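Local atomic coordinates of type II 3-hydroxyacyl-CoA dehydrogenase (Thermus thermophilus, PDB entry 1UAY), a protein that probably catalyses the NAD-dependent oxidation of 3-hydroxyacyl-CoA to 3-oxoacyl-CoA in the beta-oxidation of fatty acids. Residues 90-93 with 94-97; 105-108 with 109-112; 232-235 with 236-240. All blocks are in the same frame, centred on the assembly; numbering follows the deposited sequence.

The three contacts come in series along a short-chain dehydrogenase chain with a Rossmann-type parallel sheet. Contacts 1 and 2 both lie on helix 91-116. Contact 1 is at its N-terminal end and contact 2 lies further along; their centres are about 21 Å apart. Contact 3 is the turn after strand 230-233, an outermost strand of the sheet within the chain. It lies across the chain's centre from contact 2, with about 27 Å between their centres; its centre is about 26 Å from that of contact 1. None of the three touches another. Each is local in the chain, yet all reach the second subunit, and contact 3 also reaches the third of the tetramer.

Contact 1. Residues 90-93 with 94-97; sequences GLES and FRRV
Glu92 and Arg95 form a local salt bridge on the first turn of helix 91-116, just after the N-cap residue Gly90. Glu92 OE1 meets Arg95 NH1 at 3.2 Å. The oxygen lies at the edge of the guanidinium, 7° out of its plane. The nitrogen, by contrast, sits above the carboxylate plane, and the N-H points at the oxygen at only 144°. The two side chains cross at about a right angle. The bend at chi2 (46°) carries the Glu92 carboxylate toward the following turn. The Arg95 side chain runs back toward the helix start to meet it, with a bend at chi3 that brings NH1 to the oxygen. Leu91 CD2 approaches the same guanidinium obliquely, 4.1 Å from Arg95 NH2.

Backbone bonds of the alpha-helical pattern run underneath. Arg95 N donates to Leu91 O at 2.9 Å, and Val97 N to Ser93 O at 3.2 Å. Val97 CG2 packs 3.3 Å from that same Ser93 O. Glu80 braces the helix start, binding the backbone N of Gly90 with OE2 and Ser93 OG with OE1.

The Arg96 side chain runs outward to about 4 Å from a bound adenosine, while Arg95 NE forms a salt bridge with Glu99 of the second subunit and the Phe94 ring stacks on Phe106 of that subunit. Within the chain, Phe94 packs on Ala147 and Ala150 of helix 146-166, and Val97 on Ser151 of the same helix.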
loop_
_atom_site.group_PDB
_atom_site.type_symbol
_atom_site.label_atom_id
_atom_site.label_comp_id
_atom_site.label_asym_id
_atom_site.label_seq_id
_atom_site.Cartn_x
_atom_site.Cartn_y
_atom_site.Cartn_z
ATOM N N GLY A 90 -21.940 -9.895 16.070
ATOM C CA GLY A 90 -23.267 -9.866 15.488
ATOM C C GLY A 90 -23.224 -9.476 14.022
ATOM O O GLY A 90 -22.378 -8.688 13.599
ATOM N N LEU A 91 -24.140 -10.023 13.235
ATOM C CA LEU A 91 -24.173 -9.711 11.818
ATOM C C LEU A 91 -24.805 -8.345 11.567
ATOM O O LEU A 91 -24.365 -7.608 10.682
ATOM C CB LEU A 91 -24.945 -10.791 11.059
ATOM C CG LEU A 91 -24.809 -10.782 9.536
ATOM C CD1 LEU A 91 -23.338 -10.920 9.145
ATOM C CD2 LEU A 91 -25.628 -11.925 8.953
ATOM N N GLU A 92 -25.819 -7.998 12.354
ATOM C CA GLU A 92 -26.496 -6.721 12.181
ATOM C C GLU A 92 -25.601 -5.529 12.501
ATOM O O GLU A 92 -25.649 -4.519 11.802
ATOM C CB GLU A 92 -27.764 -6.666 13.033
ATOM C CG GLU A 92 -28.567 -5.379 12.864
ATOM C CD GLU A 92 -28.735 -4.977 11.404
ATOM O OE1 GLU A 92 -29.246 -5.794 10.606
ATOM O OE2 GLU A 92 -28.354 -3.839 11.054
ATOM N N SER A 93 -24.783 -5.633 13.545
ATOM C CA SER A 93 -23.896 -4.526 13.887
ATOM C C SER A 93 -22.897 -4.303 12.753
ATOM O O SER A 93 -22.566 -3.163 12.427
ATOM C CB SER A 93 -23.158 -4.799 15.200
ATOM O OG SER A 93 -22.432 -6.011 15.141
ATOM N N PHE A 94 -22.430 -5.393 12.149
ATOM C CA PHE A 94 -21.489 -5.308 11.035
ATOM C C PHE A 94 -22.190 -4.629 9.859
ATOM O O PHE A 94 -21.648 -3.710 9.245
ATOM C CB PHE A 94 -21.034 -6.711 10.618
ATOM C CG PHE A 94 -20.035 -6.720 9.490
ATOM C CD1 PHE A 94 -18.679 -6.524 9.738
ATOM C CD2 PHE A 94 -20.451 -6.924 8.179
ATOM C CE1 PHE A 94 -17.749 -6.535 8.691
ATOM C CE2 PHE A 94 -19.534 -6.934 7.131
ATOM C CZ PHE A 94 -18.182 -6.740 7.388
ATOM N N ARG A 95 -23.403 -5.080 9.556
ATOM C CA ARG A 95 -24.164 -4.511 8.448
ATOM C C ARG A 95 -24.414 -3.015 8.632
ATOM O O ARG A 95 -24.300 -2.245 7.678
ATOM C CB ARG A 95 -25.500 -5.247 8.279
ATOM C CG ARG A 95 -26.335 -4.719 7.119
ATOM C CD ARG A 95 -27.651 -5.468 6.949
ATOM N NE ARG A 95 -27.468 -6.830 6.455
ATOM C CZ ARG A 95 -27.684 -7.927 7.173
ATOM N NH1 ARG A 95 -28.095 -7.831 8.430
ATOM N NH2 ARG A 95 -27.494 -9.122 6.631
ATOM N N ARG A 96 -24.747 -2.602 9.852
ATOM C CA ARG A 96 -25.015 -1.194 10.131
ATOM C C ARG A 96 -23.804 -0.312 9.848
ATOM O O ARG A 96 -23.929 0.755 9.242
ATOM C CB ARG A 96 -25.453 -1.009 11.587
ATOM C CG ARG A 96 -25.705 0.440 11.976
ATOM C CD ARG A 96 -26.777 1.078 11.103
ATOM N NE ARG A 96 -27.022 2.475 11.459
ATOM C CZ ARG A 96 -27.902 3.261 10.845
ATOM N NH1 ARG A 96 -28.626 2.790 9.840
ATOM N NH2 ARG A 96 -28.059 4.518 11.234
ATOM N N VAL A 97 -22.630 -0.752 10.291
ATOM C CA VAL A 97 -21.420 0.018 10.061
ATOM C C VAL A 97 -21.157 0.152 8.560
ATOM O O VAL A 97 -20.792 1.229 8.086
ATOM C CB VAL A 97 -20.206 -0.632 10.756
ATOM C CG1 VAL A 97 -18.943 0.146 10.433
ATOM C CG2 VAL A 97 -20.431 -0.650 12.260
#

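Contact 2. Residues 105-108 with 109-112; sequences TFNV and LRLA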
loop_
_atom_site.group_PDB
_atom_site.type_symbol
_atom_site.label_atom_id
_atom_site.label_comp_id
_atom_site.label_asym_id
_atom_site.label_seq_id
_atom_site.Cartn_x
_atom_site.Cartn_y
_atom_site.Cartn_z
ATOM N N THR A 105 -21.530 6.704 2.004
ATOM C CA THR A 105 -20.551 7.460 1.234
ATOM C C THR A 105 -20.788 7.274 -0.263
ATOM O O THR A 105 -20.698 8.231 -1.033
ATOM C CB THR A 105 -19.119 7.029 1.608
ATOM O OG1 THR A 105 -18.825 7.495 2.931
ATOM C CG2 THR A 105 -18.104 7.600 0.640
ATOM N N PHE A 106 -21.106 6.050 -0.675
ATOM C CA PHE A 106 -21.369 5.780 -2.085
ATOM C C PHE A 106 -22.648 6.494 -2.517
ATOM O O PHE A 106 -22.737 7.026 -3.627
ATOM C CB PHE A 106 -21.534 4.280 -2.329
ATOM C CG PHE A 106 -21.810 3.936 -3.767
ATOM C CD1 PHE A 106 -20.802 4.036 -4.717
ATOM C CD2 PHE A 106 -23.082 3.541 -4.176
ATOM C CE1 PHE A 106 -21.054 3.751 -6.059
ATOM C CE2 PHE A 106 -23.343 3.254 -5.517
ATOM C CZ PHE A 106 -22.325 3.361 -6.457
ATOM N N ASN A 107 -23.634 6.503 -1.627
ATOM C CA ASN A 107 -24.914 7.139 -1.908
ATOM C C ASN A 107 -24.706 8.633 -2.155
ATOM O O ASN A 107 -25.234 9.194 -3.117
ATOM C CB ASN A 107 -25.866 6.899 -0.727
ATOM C CG ASN A 107 -27.322 7.088 -1.097
ATOM O OD1 ASN A 107 -27.723 6.853 -2.237
ATOM N ND2 ASN A 107 -28.128 7.494 -0.123
ATOM N N VAL A 108 -23.924 9.277 -1.299
ATOM C CA VAL A 108 -23.653 10.699 -1.453
ATOM C C VAL A 108 -22.866 10.958 -2.739
ATOM O O VAL A 108 -23.159 11.894 -3.485
ATOM C CB VAL A 108 -22.864 11.231 -0.235
ATOM C CG1 VAL A 108 -22.366 12.649 -0.494
ATOM C CG2 VAL A 108 -23.756 11.196 1.001
ATOM N N LEU A 109 -21.881 10.112 -3.010
ATOM C CA LEU A 109 -21.063 10.283 -4.201
ATOM C C LEU A 109 -21.853 10.176 -5.503
ATOM O O LEU A 109 -21.748 11.047 -6.371
ATOM C CB LEU A 109 -19.918 9.267 -4.195
ATOM C CG LEU A 109 -18.898 9.382 -5.331
ATOM C CD1 LEU A 109 -17.520 8.995 -4.816
ATOM C CD2 LEU A 109 -19.319 8.510 -6.497
ATOM N N ARG A 110 -22.653 9.123 -5.644
ATOM C CA ARG A 110 -23.421 8.931 -6.874
ATOM C C ARG A 110 -24.473 10.019 -7.096
ATOM O O ARG A 110 -24.660 10.486 -8.223
ATOM C CB ARG A 110 -24.099 7.551 -6.873
ATOM C CG ARG A 110 -25.319 7.464 -5.974
ATOM C CD ARG A 110 -25.867 6.047 -5.803
ATOM N NE ARG A 110 -27.069 6.099 -4.972
ATOM C CZ ARG A 110 -28.315 6.032 -5.431
ATOM N NH1 ARG A 110 -28.552 5.882 -6.728
ATOM N NH2 ARG A 110 -29.331 6.173 -4.592
ATOM N N LEU A 111 -25.145 10.430 -6.025
ATOM C CA LEU A 111 -26.191 11.441 -6.128
ATOM C C LEU A 111 -25.638 12.840 -6.359
ATOM O O LEU A 111 -26.171 13.599 -7.174
ATOM C CB LEU A 111 -27.075 11.402 -4.876
ATOM C CG LEU A 111 -27.867 10.096 -4.730
ATOM C CD1 LEU A 111 -28.610 10.087 -3.409
ATOM C CD2 LEU A 111 -28.841 9.944 -5.895
ATOM N N ALA A 112 -24.564 13.188 -5.660
ATOM C CA ALA A 112 -23.965 14.502 -5.844
ATOM C C ALA A 112 -23.349 14.584 -7.241
ATOM O O ALA A 112 -23.540 15.567 -7.956
ATOM C CB ALA A 112 -22.898 14.755 -4.778
#
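Asn107 OD1 sits at the edge of the Arg110 guanidinium, near its plane, and Leu111 CD2 covers one face, 3.9 Å above the centre. The Asn107 amide and the guanidinium are nearly coplanar, with planes 12° apart. The third flat group is the Phe106 ring. Arg110 CD passes it obliquely, 3.8 Å from Phe106 CE2, and His89 of the second subunit meets the ring edge-to-face. The site is a buried i to i+3 side-chain pair in helix 91-116 of the Rossmann-type fold.

The grip is side-on. Arg110 NE and NH2 both donate to Asn107 OD1, each at 2.9 Å. The NE bond lies in the carbonyl plane; the NH2 bond runs nearly along the C=O axis. Neither N-H is quite straight, as expected when two donors share one oxygen. The first torsion of Arg110 (chi1 76°) places CG between the backbone N and the carbonyl carbon, 3.3 Å from Asn107 O. From there the chain extends straight to NE.

Further partners complete the polar ends. Arg110 NH2 forms a salt bridge with Glu51, NH1 donates to His89 O of the second subunit, and Asn107 ND2 donates to Val48 O, a residue of the adenosine pocket. The cluster thus ties the helix both to that pocket and to the interface. On another side of the helix, Val108 and Ala112 pack on strand 67-72, and Leu109 on strand 128-133.

The helix backbone bonds continue beneath. The straightest is Arg110 N to Phe106 O, with an N-H...O angle of 172°. Leu111 CD1 lies against the Asn107 side chain, 3.6 Å from OD1.

Contact 3. Residues 232-235 with 236-240; sequences RLDG and ALRMA
Backbone and side-chain hydrogen bonds to Asp234 shape the turn that leads out of strand 230-233. Asp234 to Leu237 is a type I' beta turn, closed by Leu237 N donating to Asp234 O at 3.0 Å. Gly235 and Ala236 both have positive phi, as this turn requires. Asp234 OD1 accepts from Ala236 N at 3.0 Å, met from above the carboxylate plane. With CG between the backbone N and the carbonyl carbon (chi1 59°), the Asp234 carboxylate reaches that N-H.

The charged groups form a network. Arg232 grips Asp234 OD2 side-on, with NE at 2.7 Å and NH2 at 3.0 Å, the oxygen lying in the guanidinium plane. Arg238 NH1 is 3.6 Å from Asp234 OD2, a long salt bridge in which no N-H points at the oxygen. That NH1 instead donates to Leu237 O at 2.9 Å. It also donates to water 1, which lies within bonding distance of Asp234 OD1. Arg238 NH2 donates to Gly228 O of the third subunit.

Stacking adds to this. The guanidinium groups of Arg232 and Arg238 lie on each other, centres 3.7 Å apart and planes at 27°. Asp234, with Glu140 bound to Arg232 NH2, probably offsets their charges.

Backbone hydrogen bonds join Leu233 to Ala177 and Gly179, at and just past the end of strand 171-178; Leu233 packs on helix 210-222, and Arg232 and Arg238 touch helix 137-140.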
loop_
_atom_site.group_PDB
_atom_site.type_symbol
_atom_site.label_atom_id
_atom_site.label_comp_id
_atom_site.label_asym_id
_atom_site.label_seq_id
_atom_site.Cartn_x
_atom_site.Cartn_y
_atom_site.Cartn_z
ATOM N N ARG A 232 -3.374 10.225 4.166
ATOM C CA ARG A 232 -3.376 9.925 5.594
ATOM C C ARG A 232 -3.078 11.203 6.372
ATOM O O ARG A 232 -2.104 11.900 6.092
ATOM C CB ARG A 232 -2.314 8.868 5.934
ATOM C CG ARG A 232 -2.527 7.515 5.260
ATOM C CD ARG A 232 -1.484 6.478 5.702
ATOM N NE ARG A 232 -1.532 6.227 7.142
ATOM C CZ ARG A 232 -1.570 5.018 7.694
ATOM N NH1 ARG A 232 -1.567 3.929 6.934
ATOM N NH2 ARG A 232 -1.617 4.896 9.011
ATOM N N LEU A 233 -3.926 11.506 7.348
ATOM C CA LEU A 233 -3.763 12.690 8.196
ATOM C C LEU A 233 -3.746 12.067 9.583
ATOM O O LEU A 233 -4.775 12.011 10.261
ATOM C CB LEU A 233 -4.964 13.620 8.031
ATOM C CG LEU A 233 -4.888 14.960 8.759
ATOM C CD1 LEU A 233 -3.724 15.781 8.225
ATOM C CD2 LEU A 233 -6.198 15.708 8.558
ATOM N N ASP A 234 -2.563 11.629 10.009
ATOM C CA ASP A 234 -2.459 10.881 11.250
ATOM C C ASP A 234 -1.256 11.066 12.166
ATOM O O ASP A 234 -1.048 10.237 13.050
ATOM C CB ASP A 234 -2.544 9.398 10.896
ATOM C CG ASP A 234 -1.442 8.976 9.935
ATOM O OD1 ASP A 234 -0.442 9.717 9.818
ATOM O OD2 ASP A 234 -1.563 7.906 9.308
ATOM N N GLY A 235 -0.461 12.109 11.978
ATOM C CA GLY A 235 0.686 12.292 12.855
ATOM C C GLY A 235 1.647 11.113 12.882
ATOM O O GLY A 235 2.334 10.877 13.885
ATOM N N ALA A 236 1.694 10.373 11.775
ATOM C CA ALA A 236 2.564 9.206 11.611
ATOM C C ALA A 236 2.124 7.987 12.416
ATOM O O ALA A 236 2.889 7.042 12.607
ATOM C CB ALA A 236 4.018 9.572 11.942
ATOM N N LEU A 237 0.878 8.002 12.875
ATOM C CA LEU A 237 0.340 6.882 13.637
ATOM C C LEU A 237 0.193 5.608 12.808
ATOM O O LEU A 237 -0.196 5.651 11.645
ATOM C CB LEU A 237 -1.044 7.237 14.193
ATOM C CG LEU A 237 -1.855 6.091 14.813
ATOM C CD1 LEU A 237 -1.235 5.673 16.139
ATOM C CD2 LEU A 237 -3.295 6.536 15.019
ATOM N N ARG A 238 0.517 4.479 13.425
ATOM C CA ARG A 238 0.339 3.164 12.816
ATOM C C ARG A 238 -0.187 2.358 13.998
ATOM O O ARG A 238 0.573 1.955 14.877
ATOM C CB ARG A 238 1.660 2.579 12.309
ATOM C CG ARG A 238 2.255 3.307 11.100
ATOM C CD ARG A 238 1.342 3.241 9.874
ATOM N NE ARG A 238 1.953 3.853 8.693
ATOM C CZ ARG A 238 2.035 5.162 8.471
ATOM N NH1 ARG A 238 1.539 6.031 9.343
ATOM N NH2 ARG A 238 2.630 5.605 7.372
ATOM N N MET A 239 -1.498 2.150 14.032
ATOM C CA MET A 239 -2.127 1.443 15.141
ATOM C C MET A 239 -1.675 0.012 15.380
ATOM O O MET A 239 -1.694 -0.823 14.477
ATOM C CB MET A 239 -3.649 1.472 14.988
ATOM C CG MET A 239 -4.235 2.874 15.047
ATOM S SD MET A 239 -6.039 2.881 15.096
ATOM C CE MET A 239 -6.415 2.449 13.414
ATOM N N ALA A 240 -1.269 -0.256 16.617
ATOM C CA ALA A 240 -0.828 -1.582 17.027
ATOM C C ALA A 240 -2.079 -2.432 17.242
ATOM O O ALA A 240 -3.196 -1.917 17.215
ATOM C CB ALA A 240 -0.023 -1.485 18.324
HETATM O O HOH W 1 1.400 8.658 8.141
#